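Local coordinates for Mll7089 protein (Mesorhizobium loti, PDB 2OZ8) that is of unknown function but, as a mandelate racemase relative of the enolase superfamily, may act as a magnesium-dependent hydro-lyase, at residues 147-152 against 177-182; 155-158 against 163-166; 140-145 against 168-173. All blocks are in the same frame, centred on the assembly; numbering follows the deposited sequence.

Contact 1 of 3, residues 147-152 against 177-182; sequences DAFVSL and LRRLEL
The ring of Phe149 lies beneath the side chain of Arg179, the two passing one another head to tail, with CD and NE of the arginine over one ring face. Arg179 CD stands 4.3 Å from the centroid of the Phe149 ring and only 8° off the ring normal, a CH-pi contact. Further along, Arg179 NE lies toward the rim, 3.4 Å from Phe149 CD1. Arg179 NH2 comes to 3.3 Å of that same Phe149 CD1, which brings the guanidinium over CB and CG. The guanidinium is tilted rather than stacked, its plane 47° from that of the ring. Bends at chi2 and chi3 carry the arginine chain over the phenylalanine. NH1 is engaged elsewhere: it forms a salt bridge with Asp146 and a hydrogen bond with Leu144 O, which fix the group while the rest of it serves the aromatic side chain.

Phe149 reaches across with CG anti to the backbone N (chi1 176°), and its CE2 meets Leu182 CB at 3.8 Å. Leu182 CD1, a methyl, adds a second contact, 3.8 Å from Phe149 CD2. Phe153, one turn on, meets the Phe149 ring edge-to-face, and Ile166 of strand 163-167 packs against it from the sheet. Packing of an aromatic ring against an arginine chain and a leucine thus joins two consecutive outer helices, 146-158 and 173-184, of the enolase-type TIM barrel.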
ATOM      1  N   ASP A 147       4.384 -48.100  16.973  1.00 54.58           N
ATOM      2  CA  ASP A 147       5.593 -48.922  17.059  1.00 54.57           C
ATOM      3  C   ASP A 147       6.605 -48.647  15.969  1.00 52.18           C
ATOM      4  O   ASP A 147       7.799 -48.564  16.261  1.00 53.02           O
ATOM      5  CB  ASP A 147       5.324 -50.437  17.093  1.00 55.93           C
ATOM      6  CG  ASP A 147       6.640 -51.246  17.093  1.00 61.82           C
ATOM      7  OD1 ASP A 147       7.283 -51.267  18.171  1.00 68.55           O
ATOM      8  OD2 ASP A 147       7.079 -51.798  16.026  1.00 65.85           O
ATOM      9  N   ALA A 148       6.156 -48.555  14.722  1.00 49.48           N
ATOM     10  CA  ALA A 148       7.078 -48.237  13.604  1.00 47.35           C
ATOM     11  C   ALA A 148       7.753 -46.848  13.718  1.00 46.06           C
ATOM     12  O   ALA A 148       8.908 -46.703  13.354  1.00 45.73           O
ATOM     13  CB  ALA A 148       6.382 -48.377  12.289  1.00 46.85           C
ATOM     14  N   PHE A 149       7.013 -45.858  14.229  1.00 44.40           N
ATOM     15  CA  PHE A 149       7.488 -44.512  14.465  1.00 43.89           C
ATOM     16  C   PHE A 149       8.672 -44.450  15.467  1.00 43.67           C
ATOM     17  O   PHE A 149       9.737 -43.910  15.144  1.00 42.82           O
ATOM     18  CB  PHE A 149       6.269 -43.671  14.885  1.00 43.85           C
ATOM     19  CG  PHE A 149       6.559 -42.246  15.281  1.00 42.47           C
ATOM     20  CD1 PHE A 149       6.400 -41.200  14.350  1.00 45.79           C
ATOM     21  CD2 PHE A 149       6.865 -41.925  16.598  1.00 41.18           C
ATOM     22  CE1 PHE A 149       6.606 -39.832  14.724  1.00 41.87           C
ATOM     23  CE2 PHE A 149       7.076 -40.605  16.992  1.00 41.99           C
ATOM     24  CZ  PHE A 149       6.945 -39.543  16.055  1.00 43.28           C
ATOM     25  N   VAL A 150       8.523 -45.014  16.666  1.00 43.88           N
ATOM     26  CA  VAL A 150       9.646 -44.925  17.636  1.00 43.90           C
ATOM     27  C   VAL A 150      10.837 -45.704  17.117  1.00 43.23           C
ATOM     28  O   VAL A 150      12.011 -45.342  17.320  1.00 42.97           O
ATOM     29  CB  VAL A 150       9.298 -45.294  19.147  1.00 44.01           C
ATOM     30  CG1 VAL A 150       7.968 -45.838  19.279  1.00 43.26           C
ATOM     31  CG2 VAL A 150      10.340 -46.276  19.738  1.00 44.97           C
ATOM     32  N   SER A 151      10.510 -46.771  16.416  1.00 42.69           N
ATOM     33  CA  SER A 151      11.523 -47.608  15.862  1.00 42.80           C
ATOM     34  C   SER A 151      12.405 -46.826  14.858  1.00 42.08           C
ATOM     35  O   SER A 151      13.640 -46.862  14.940  1.00 42.49           O
ATOM     36  CB  SER A 151      10.868 -48.840  15.263  1.00 42.72           C
ATOM     37  OG  SER A 151      11.832 -49.471  14.480  1.00 47.22           O
ATOM     38  N   LEU A 152      11.778 -46.081  13.941  1.00 41.15           N
ATOM     39  CA  LEU A 152      12.520 -45.234  12.992  1.00 39.92           C
ATOM     40  C   LEU A 152      13.281 -44.105  13.725  1.00 39.53           C
ATOM     41  O   LEU A 152      14.498 -43.909  13.490  1.00 38.62           O
ATOM     42  CB  LEU A 152      11.541 -44.661  11.960  1.00 40.31           C
ATOM     43  CG  LEU A 152      12.107 -43.870  10.774  1.00 41.53           C
ATOM     44  CD1 LEU A 152      11.043 -43.813   9.668  1.00 39.25           C
ATOM     45  CD2 LEU A 152      12.594 -42.439  11.168  1.00 40.32           C
ATOM     46  N   LEU A 177      -0.391 -34.127  19.232  1.00 40.15           N
ATOM     47  CA  LEU A 177       0.330 -33.964  20.501  1.00 40.17           C
ATOM     48  C   LEU A 177       0.943 -35.256  20.997  1.00 40.31           C
ATOM     49  O   LEU A 177       2.038 -35.267  21.568  1.00 40.97           O
ATOM     50  CB  LEU A 177      -0.527 -33.316  21.574  1.00 40.34           C
ATOM     51  CG  LEU A 177      -0.818 -31.834  21.402  1.00 39.88           C
ATOM     52  CD1 LEU A 177      -1.928 -31.437  22.386  1.00 38.67           C
ATOM     53  CD2 LEU A 177       0.461 -31.010  21.614  1.00 38.55           C
ATOM     54  N   ARG A 178       0.251 -36.355  20.748  1.00 40.91           N
ATOM     55  CA  ARG A 178       0.762 -37.637  21.121  1.00 42.29           C
ATOM     56  C   ARG A 178       2.015 -38.006  20.358  1.00 41.13           C
ATOM     57  O   ARG A 178       2.969 -38.514  20.967  1.00 41.25           O
ATOM     58  CB  ARG A 178      -0.296 -38.689  20.872  1.00 44.15           C
ATOM     59  CG  ARG A 178      -0.330 -39.827  21.898  1.00 48.65           C
ATOM     60  CD  ARG A 178      -1.832 -40.149  22.178  1.00 55.68           C
ATOM     61  NE  ARG A 178      -2.510 -40.587  20.950  1.00 59.02           N
ATOM     62  CZ  ARG A 178      -2.065 -41.579  20.164  1.00 62.39           C
ATOM     63  NH1 ARG A 178      -0.907 -42.221  20.476  1.00 59.13           N
ATOM     64  NH2 ARG A 178      -2.771 -41.920  19.062  1.00 61.36           N
ATOM     65  N   ARG A 179       2.020 -37.780  19.036  1.00 40.45           N
ATOM     66  CA  ARG A 179       3.235 -38.033  18.234  1.00 40.61           C
ATOM     67  C   ARG A 179       4.458 -37.251  18.739  1.00 39.89           C
ATOM     68  O   ARG A 179       5.544 -37.794  18.757  1.00 39.49           O
ATOM     69  CB  ARG A 179       3.024 -37.764  16.732  1.00 41.10           C
ATOM     70  CG  ARG A 179       2.076 -38.732  16.054  1.00 43.99           C
ATOM     71  CD  ARG A 179       2.565 -40.212  16.143  1.00 50.56           C
ATOM     72  NE  ARG A 179       3.111 -40.702  14.875  1.00 50.84           N
ATOM     73  CZ  ARG A 179       2.856 -41.883  14.317  1.00 49.19           C
ATOM     74  NH1 ARG A 179       2.076 -42.774  14.908  1.00 47.42           N
ATOM     75  NH2 ARG A 179       3.435 -42.175  13.158  1.00 50.04           N
ATOM     76  N   LEU A 180       4.269 -35.993  19.140  1.00 39.94           N
ATOM     77  CA  LEU A 180       5.346 -35.165  19.703  1.00 41.37           C
ATOM     78  C   LEU A 180       5.834 -35.713  21.061  1.00 43.21           C
ATOM     79  O   LEU A 180       7.064 -35.759  21.325  1.00 43.23           O
ATOM     80  CB  LEU A 180       4.895 -33.711  19.889  1.00 40.02           C
ATOM     81  CG  LEU A 180       4.727 -32.780  18.699  1.00 40.35           C
ATOM     82  CD1 LEU A 180       3.760 -31.639  19.013  1.00 36.00           C
ATOM     83  CD2 LEU A 180       6.084 -32.261  18.244  1.00 38.41           C
ATOM     84  N   GLU A 181       4.884 -36.076  21.926  1.00 43.71           N
ATOM     85  CA  GLU A 181       5.234 -36.796  23.166  1.00 46.03           C
ATOM     86  C   GLU A 181       5.994 -38.121  22.878  1.00 44.68           C
ATOM     87  O   GLU A 181       6.988 -38.387  23.517  1.00 44.36           O
ATOM     88  CB  GLU A 181       3.978 -37.092  24.022  1.00 45.60           C
ATOM     89  CG  GLU A 181       3.375 -35.958  24.820  1.00 47.73           C
ATOM     90  CD  GLU A 181       1.920 -36.278  25.293  1.00 51.55           C
ATOM     91  OE1 GLU A 181       1.554 -37.492  25.440  1.00 56.81           O
ATOM     92  OE2 GLU A 181       1.126 -35.311  25.521  1.00 58.46           O
ATOM     93  N   LEU A 182       5.505 -38.956  21.947  1.00 44.67           N
ATOM     94  CA  LEU A 182       6.224 -40.185  21.550  1.00 44.30           C
ATOM     95  C   LEU A 182       7.635 -39.870  21.083  1.00 44.40           C
ATOM     96  O   LEU A 182       8.606 -40.556  21.468  1.00 43.91           O
ATOM     97  CB  LEU A 182       5.512 -40.920  20.419  1.00 44.25           C
ATOM     98  CG  LEU A 182       4.487 -42.032  20.606  1.00 46.83           C
ATOM     99  CD1 LEU A 182       4.428 -42.904  19.326  1.00 44.45           C
ATOM    100  CD2 LEU A 182       4.837 -42.902  21.852  1.00 47.74           C
TER

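Contact 2 of 3, residues 155-158 against 163-166; sequences HAAS and AFKI
Lys165 NZ is gripped by two salt bridges, to Glu224 and Glu317, and by a weak hydrogen bond with Tyr136 OH, while the preceding residue, Phe164, faces the other way and packs on Ala156 and Ala157. The pair illustrates how a barrel strand divides its labour: one side chain serves a charged cluster on the inner side, and its neighbour meets the surrounding helix.

The side chains that meet on the helix-facing half are apolar. Phe164 presents the edge of its ring, not a face. Its CE1 comes to 3.8 Å from Ala156 CB, which lies in the ring plane, and the neighbouring CZ lies 4.0 Å from Ala157 CB. The backbone takes part as well, since Ala157 N is 3.9 Å from Phe164 CE1, again close to the ring plane; this is simple proximity with no hydrogen bond. Phe164 has CG anti to the carbonyl carbon (chi1 -56°), and this torsion turns CE1 and CZ toward the helix. Within 155-158 the ring meets two alanine methyls, small enough for its edge to reach the helical backbone at Ala157 N. Helix and strand are spaced here with the CA atoms of Ala156 and Phe164 8.3 Å apart.

Other side chains complete the surroundings of the ring, among them Phe153 one turn earlier on the helix and Val187 from the loop before the next strand. Ala156 also touches Ala137. Strand 163-167 is hydrogen-bonded in parallel to strand 132-138 through Ala163 and Lys165, and to strand 192-196 through Phe164, so the contact closes the beta-alpha-beta unit in which helix 146-158 crosses over between strands 132-138 and 163-167.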
ATOM      1  N   HIS A 155      16.100 -45.449  15.904  1.00 42.04           N
ATOM      2  CA  HIS A 155      17.204 -45.707  14.981  1.00 43.31           C
ATOM      3  C   HIS A 155      17.928 -44.412  14.531  1.00 43.65           C
ATOM      4  O   HIS A 155      19.159 -44.336  14.630  1.00 45.07           O
ATOM      5  CB  HIS A 155      16.793 -46.513  13.758  1.00 43.36           C
ATOM      6  CG  HIS A 155      17.964 -46.919  12.909  1.00 46.15           C
ATOM      7  ND1 HIS A 155      18.181 -46.426  11.637  1.00 46.88           N
ATOM      8  CD2 HIS A 155      19.003 -47.752  13.174  1.00 47.64           C
ATOM      9  CE1 HIS A 155      19.290 -46.955  11.153  1.00 48.09           C
ATOM     10  NE2 HIS A 155      19.807 -47.763  12.065  1.00 47.51           N
ATOM     11  N   ALA A 156      17.208 -43.383  14.071  1.00 42.86           N
ATOM     12  CA  ALA A 156      17.924 -42.156  13.686  1.00 42.75           C
ATOM     13  C   ALA A 156      18.836 -41.591  14.810  1.00 43.00           C
ATOM     14  O   ALA A 156      19.993 -41.199  14.554  1.00 42.86           O
ATOM     15  CB  ALA A 156      16.985 -41.088  13.156  1.00 41.55           C
ATOM     16  N   ALA A 157      18.322 -41.529  16.036  1.00 43.34           N
ATOM     17  CA  ALA A 157      19.137 -41.068  17.169  1.00 44.39           C
ATOM     18  C   ALA A 157      20.355 -41.986  17.412  1.00 45.44           C
ATOM     19  O   ALA A 157      21.478 -41.479  17.662  1.00 45.96           O
ATOM     20  CB  ALA A 157      18.301 -40.886  18.434  1.00 43.35           C
ATOM     21  N   SER A 158      20.149 -43.309  17.315  1.00 46.19           N
ATOM     22  CA  SER A 158      21.253 -44.307  17.447  1.00 47.25           C
ATOM     23  C   SER A 158      22.497 -43.932  16.678  1.00 47.22           C
ATOM     24  O   SER A 158      23.601 -44.047  17.213  1.00 47.17           O
ATOM     25  CB  SER A 158      20.871 -45.672  16.894  1.00 46.85           C
ATOM     26  OG  SER A 158      20.159 -46.395  17.841  1.00 51.29           O
ATOM     27  N   ALA A 163      18.431 -33.819  14.905  1.00 38.74           N
ATOM     28  CA  ALA A 163      17.244 -33.103  14.462  1.00 37.66           C
ATOM     29  C   ALA A 163      16.272 -34.051  13.734  1.00 37.39           C
ATOM     30  O   ALA A 163      16.711 -34.914  12.953  1.00 38.24           O
ATOM     31  CB  ALA A 163      17.646 -31.911  13.579  1.00 37.51           C
ATOM     32  N   PHE A 164      14.967 -33.876  13.978  1.00 36.05           N
ATOM     33  CA  PHE A 164      13.919 -34.857  13.659  1.00 34.84           C
ATOM     34  C   PHE A 164      12.662 -34.127  13.177  1.00 35.61           C
ATOM     35  O   PHE A 164      12.239 -33.180  13.807  1.00 35.17           O
ATOM     36  CB  PHE A 164      13.567 -35.682  14.920  1.00 33.84           C
ATOM     37  CG  PHE A 164      14.759 -36.374  15.533  1.00 33.46           C
ATOM     38  CD1 PHE A 164      15.214 -37.597  15.022  1.00 31.60           C
ATOM     39  CD2 PHE A 164      15.485 -35.780  16.553  1.00 33.31           C
ATOM     40  CE1 PHE A 164      16.361 -38.201  15.509  1.00 29.57           C
ATOM     41  CE2 PHE A 164      16.693 -36.415  17.063  1.00 32.49           C
ATOM     42  CZ  PHE A 164      17.099 -37.605  16.534  1.00 30.48           C
ATOM     43  N   LYS A 165      12.079 -34.557  12.054  1.00 36.28           N
ATOM     44  CA  LYS A 165      10.841 -33.974  11.543  1.00 36.63           C
ATOM     45  C   LYS A 165       9.749 -35.020  11.460  1.00 36.69           C
ATOM     46  O   LYS A 165       9.956 -36.097  10.899  1.00 37.30           O
ATOM     47  CB  LYS A 165      11.031 -33.354  10.168  1.00 36.79           C
ATOM     48  CG  LYS A 165       9.824 -32.554   9.693  1.00 37.86           C
ATOM     49  CD  LYS A 165       9.591 -32.677   8.162  1.00 40.89           C
ATOM     50  CE  LYS A 165      10.584 -31.907   7.377  1.00 42.59           C
ATOM     51  NZ  LYS A 165      10.366 -31.817   5.904  1.00 44.61           N
ATOM     52  N   ILE A 166       8.589 -34.672  12.009  1.00 35.73           N
ATOM     53  CA  ILE A 166       7.427 -35.505  11.993  1.00 35.21           C
ATOM     54  C   ILE A 166       6.287 -34.817  11.288  1.00 35.18           C
ATOM     55  O   ILE A 166       6.277 -33.570  11.158  1.00 35.56           O
ATOM     56  CB  ILE A 166       7.002 -35.923  13.418  1.00 35.86           C
ATOM     57  CG1 ILE A 166       6.580 -34.702  14.235  1.00 33.78           C
ATOM     58  CG2 ILE A 166       8.174 -36.739  14.080  1.00 34.96           C
ATOM     59  CD1 ILE A 166       6.032 -35.025  15.610  1.00 35.57           C
TER

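Contact 3 of 3, residues 140-145 against 168-173. With SO4 (sulfate ion), chain D.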
ATOM      1  N   LEU A 140       8.278 -39.103   7.441  1.00 41.20           N
ATOM      2  CA  LEU A 140       7.160 -39.235   6.456  1.00 41.59           C
ATOM      3  C   LEU A 140       6.137 -40.194   7.082  1.00 41.60           C
ATOM      4  O   LEU A 140       5.613 -41.117   6.445  1.00 41.35           O
ATOM      5  CB  LEU A 140       7.682 -39.730   5.075  1.00 40.99           C
ATOM      6  CG  LEU A 140       8.941 -39.037   4.489  1.00 41.72           C
ATOM      7  CD1 LEU A 140       9.412 -39.643   3.163  1.00 40.06           C
ATOM      8  CD2 LEU A 140       8.769 -37.488   4.309  1.00 42.53           C
ATOM      9  N   ASP A 141       5.893 -39.942   8.369  1.00 41.96           N
ATOM     10  CA  ASP A 141       5.423 -40.949   9.353  1.00 41.15           C
ATOM     11  C   ASP A 141       3.989 -40.820   9.675  1.00 40.35           C
ATOM     12  O   ASP A 141       3.580 -41.371  10.651  1.00 40.90           O
ATOM     13  CB  ASP A 141       6.137 -40.750  10.697  1.00 41.21           C
ATOM     14  CG  ASP A 141       5.946 -39.305  11.242  1.00 41.96           C
ATOM     15  OD1 ASP A 141       6.703 -38.448  10.770  1.00 43.15           O
ATOM     16  OD2 ASP A 141       5.016 -39.031  12.064  1.00 43.50           O
ATOM     17  N   PHE A 142       3.219 -40.092   8.905  1.00 40.83           N
ATOM     18  CA  PHE A 142       1.844 -39.850   9.286  1.00 41.93           C
ATOM     19  C   PHE A 142       1.029 -41.142   9.388  1.00 43.55           C
ATOM     20  O   PHE A 142       0.073 -41.233  10.153  1.00 44.38           O
ATOM     21  CB  PHE A 142       1.191 -38.907   8.274  1.00 42.13           C
ATOM     22  CG  PHE A 142      -0.128 -38.366   8.712  1.00 41.99           C
ATOM     23  CD1 PHE A 142      -0.186 -37.250   9.593  1.00 42.69           C
ATOM     24  CD2 PHE A 142      -1.307 -38.968   8.285  1.00 40.14           C
ATOM     25  CE1 PHE A 142      -1.416 -36.715  10.028  1.00 44.04           C
ATOM     26  CE2 PHE A 142      -2.563 -38.456   8.693  1.00 43.38           C
ATOM     27  CZ  PHE A 142      -2.626 -37.332   9.589  1.00 46.30           C
ATOM     28  N   HIS A 143       1.399 -42.155   8.612  1.00 45.12           N
ATOM     29  CA  HIS A 143       0.571 -43.357   8.527  1.00 45.87           C
ATOM     30  C   HIS A 143       1.166 -44.489   9.322  1.00 47.50           C
ATOM     31  O   HIS A 143       0.522 -45.521   9.523  1.00 48.17           O
ATOM     32  CB  HIS A 143       0.362 -43.740   7.079  1.00 44.73           C
ATOM     33  CG  HIS A 143      -0.471 -42.754   6.342  1.00 43.05           C
ATOM     34  ND1 HIS A 143      -1.793 -42.533   6.649  1.00 43.17           N
ATOM     35  CD2 HIS A 143      -0.171 -41.902   5.339  1.00 44.46           C
ATOM     36  CE1 HIS A 143      -2.277 -41.590   5.863  1.00 43.47           C
ATOM     37  NE2 HIS A 143      -1.314 -41.193   5.055  1.00 45.69           N
ATOM     38  N   LEU A 144       2.386 -44.266   9.802  1.00 48.91           N
ATOM     39  CA  LEU A 144       3.102 -45.223  10.638  1.00 50.51           C
ATOM     40  C   LEU A 144       2.361 -45.566  11.943  1.00 51.60           C
ATOM     41  O   LEU A 144       1.838 -44.666  12.607  1.00 51.93           O
ATOM     42  CB  LEU A 144       4.503 -44.677  10.935  1.00 49.53           C
ATOM     43  CG  LEU A 144       5.704 -45.433  10.349  1.00 50.80           C
ATOM     44  CD1 LEU A 144       5.398 -46.106   9.010  1.00 51.18           C
ATOM     45  CD2 LEU A 144       6.941 -44.564  10.237  1.00 49.80           C
ATOM     46  N   ASP A 145       2.326 -46.849  12.313  1.00 52.72           N
ATOM     47  CA  ASP A 145       1.845 -47.220  13.652  1.00 54.68           C
ATOM     48  C   ASP A 145       2.831 -46.720  14.694  1.00 54.74           C
ATOM     49  O   ASP A 145       4.020 -46.570  14.403  1.00 54.88           O
ATOM     50  CB  ASP A 145       1.562 -48.739  13.800  1.00 55.59           C
ATOM     51  CG  ASP A 145       2.819 -49.617  13.627  1.00 60.22           C
ATOM     52  OD1 ASP A 145       3.484 -49.958  14.644  1.00 63.84           O
ATOM     53  OD2 ASP A 145       3.150 -49.991  12.471  1.00 65.38           O
ATOM     54  N   VAL A 168       2.328 -33.896  10.961  1.00 34.12           N
ATOM     55  CA  VAL A 168       1.178 -33.648  11.820  1.00 34.35           C
ATOM     56  C   VAL A 168       0.021 -33.260  10.948  1.00 34.97           C
ATOM     57  O   VAL A 168       0.106 -33.395   9.739  1.00 35.28           O
ATOM     58  CB  VAL A 168       1.461 -32.564  12.917  1.00 34.55           C
ATOM     59  CG1 VAL A 168       2.575 -33.060  13.882  1.00 33.96           C
ATOM     60  CG2 VAL A 168       1.818 -31.238  12.290  1.00 32.32           C
ATOM     61  N   GLY A 169      -1.064 -32.763  11.550  1.00 36.11           N
ATOM     62  CA  GLY A 169      -2.233 -32.383  10.780  1.00 36.29           C
ATOM     63  C   GLY A 169      -3.393 -33.330  10.929  1.00 38.04           C
ATOM     64  O   GLY A 169      -4.347 -33.213  10.168  1.00 37.48           O
ATOM     65  N   HIS A 170      -3.320 -34.265  11.892  1.00 39.38           N
ATOM     66  CA  HIS A 170      -4.491 -35.068  12.289  1.00 42.29           C
ATOM     67  C   HIS A 170      -5.710 -34.227  12.584  1.00 43.97           C
ATOM     68  O   HIS A 170      -5.595 -33.170  13.233  1.00 44.14           O
ATOM     69  CB  HIS A 170      -4.194 -35.962  13.518  1.00 42.81           C
ATOM     70  CG  HIS A 170      -3.425 -37.182  13.166  1.00 45.92           C
ATOM     71  ND1 HIS A 170      -4.034 -38.319  12.676  1.00 47.20           N
ATOM     72  CD2 HIS A 170      -2.090 -37.397  13.083  1.00 50.11           C
ATOM     73  CE1 HIS A 170      -3.102 -39.190  12.329  1.00 49.85           C
ATOM     74  NE2 HIS A 170      -1.914 -38.661  12.574  1.00 50.80           N
ATOM     75  N   ARG A 171      -6.862 -34.690  12.094  1.00 46.10           N
ATOM     76  CA  ARG A 171      -8.164 -34.133  12.453  1.00 49.99           C
ATOM     77  C   ARG A 171      -8.329 -33.971  13.978  1.00 49.04           C
ATOM     78  O   ARG A 171      -8.914 -32.998  14.449  1.00 49.06           O
ATOM     79  CB  ARG A 171      -9.295 -34.999  11.901  1.00 50.13           C
ATOM     80  CG  ARG A 171      -9.921 -34.486  10.592  1.00 55.68           C
ATOM     81  CD  ARG A 171     -10.931 -35.493   9.955  1.00 56.88           C
ATOM     82  NE  ARG A 171     -12.293 -35.456  10.554  1.00 71.95           N
ATOM     83  CZ  ARG A 171     -12.728 -36.232  11.566  1.00 74.41           C
ATOM     84  NH1 ARG A 171     -11.931 -37.137  12.148  1.00 74.81           N
ATOM     85  NH2 ARG A 171     -13.976 -36.094  12.009  1.00 76.71           N
ATOM     86  N   ASP A 172      -7.808 -34.934  14.730  1.00 48.77           N
ATOM     87  CA  ASP A 172      -7.806 -34.878  16.174  1.00 48.42           C
ATOM     88  C   ASP A 172      -6.431 -34.360  16.597  1.00 47.07           C
ATOM     89  O   ASP A 172      -5.419 -35.039  16.463  1.00 46.26           O
ATOM     90  CB  ASP A 172      -8.188 -36.263  16.763  1.00 49.70           C
ATOM     91  CG  ASP A 172      -7.936 -36.381  18.279  1.00 53.67           C
ATOM     92  OD1 ASP A 172      -8.440 -35.570  19.099  1.00 60.02           O
ATOM     93  OD2 ASP A 172      -7.249 -37.334  18.670  1.00 59.27           O
ATOM     94  N   PHE A 173      -6.408 -33.115  17.077  1.00 45.52           N
ATOM     95  CA  PHE A 173      -5.168 -32.476  17.503  1.00 43.60           C
ATOM     96  C   PHE A 173      -4.438 -33.285  18.548  1.00 43.68           C
ATOM     97  O   PHE A 173      -3.222 -33.261  18.597  1.00 44.50           O
ATOM     98  CB  PHE A 173      -5.413 -31.039  17.975  1.00 42.45           C
ATOM     99  CG  PHE A 173      -4.165 -30.283  18.263  1.00 39.62           C
ATOM    100  CD1 PHE A 173      -3.113 -30.280  17.348  1.00 35.89           C
ATOM    101  CD2 PHE A 173      -4.031 -29.566  19.440  1.00 38.11           C
ATOM    102  CE1 PHE A 173      -1.953 -29.591  17.607  1.00 35.86           C
ATOM    103  CE2 PHE A 173      -2.841 -28.852  19.710  1.00 37.97           C
ATOM    104  CZ  PHE A 173      -1.821 -28.859  18.794  1.00 37.55           C
TER
HETATM  105  S   SO4 D 389      -6.763 -37.930  10.118  1.00 57.59           S
HETATM  106  O1  SO4 D 389      -6.131 -37.780   8.789  1.00 59.47           O
HETATM  107  O2  SO4 D 389      -6.984 -36.548  10.559  1.00 61.92           O
HETATM  108  O3  SO4 D 389      -8.065 -38.622  10.111  1.00 58.65           O
HETATM  109  O4  SO4 D 389      -5.884 -38.716  11.008  1.00 60.66           O
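Phe142 and His170 reach toward each other from facing loops and form an offset stack, the tight part of this contact, with a sulfate ion and the exposed Arg171 on its looser side. The ring centroids of Phe142 and His170 are 3.9 Å apart and the planes only 15° from parallel. The offset is unequal: Phe142 CZ sits over the centre of the imidazole, whereas His170 NE2 lies above the phenyl ring toward its rim. The closest approach is 3.2 Å, from Phe142 CE1 to His170 CD2. Phe142 reaches this place with CG anti to the backbone N (chi1 -168°), which swings the ring toward the facing loop. The same Phe142 CE1 also lies 3.7 Å from Val168 O.

The two segments are the loops that follow strands 132-138 and 163-167, and they stand at the C-terminal end of the barrel strands, the end at which TIM barrels, the enolase superfamily included, carry their active sites. Asp176 holds the second loop through its backbone, one carboxylate oxygen taking Gly169 N and the other His170 N. At the backbone angles of Gly169 a CB would be jammed against the preceding carbonyl O, which calls for glycine. In the first loop Asp141 OD1 accepts Lys167 N, and Asp145 caps helix 146-158 through Ala148 N.

Toward solvent the packing gives way to the ion, probably acquired from the crystallisation liquor. His170 ND1 donates a weak, bent hydrogen bond to sulfate O4, with an N-H...O angle of 124°. Arg171 N points almost straight at sulfate O2, but that separation is doubtfully short. Sulfate O1 lies near the plane of the Phe142 ring, 3.6 Å from CZ, and the Arg171 guanidinium extends away from Phe142.

Overall arrangement
Contacts 1 and 2 are buried: contact 2 is apolar where its segments meet, and contact 1 mixes an arginine chain with apolar groups. Contact 3, partly buried, stacks two rings beside a bound ion. Contacts 1 and 2 share helix 146-158: contact 1 sets it beside the next outer helix, and contact 2 seats its far end on strand 163-167. They meet where Ile166 CG2 lies 3.5 Å from Phe149 CE1. Contact 3 lies at the loop end, where segment 140-145 leads into that same helix and 168-173 into helix 173-184. Arg179 bridges helix 173-184 to segment 140-145. Each contact uses a phenylalanine: beneath an arginine chain, edge-on to alanines, and stacked on a histidine.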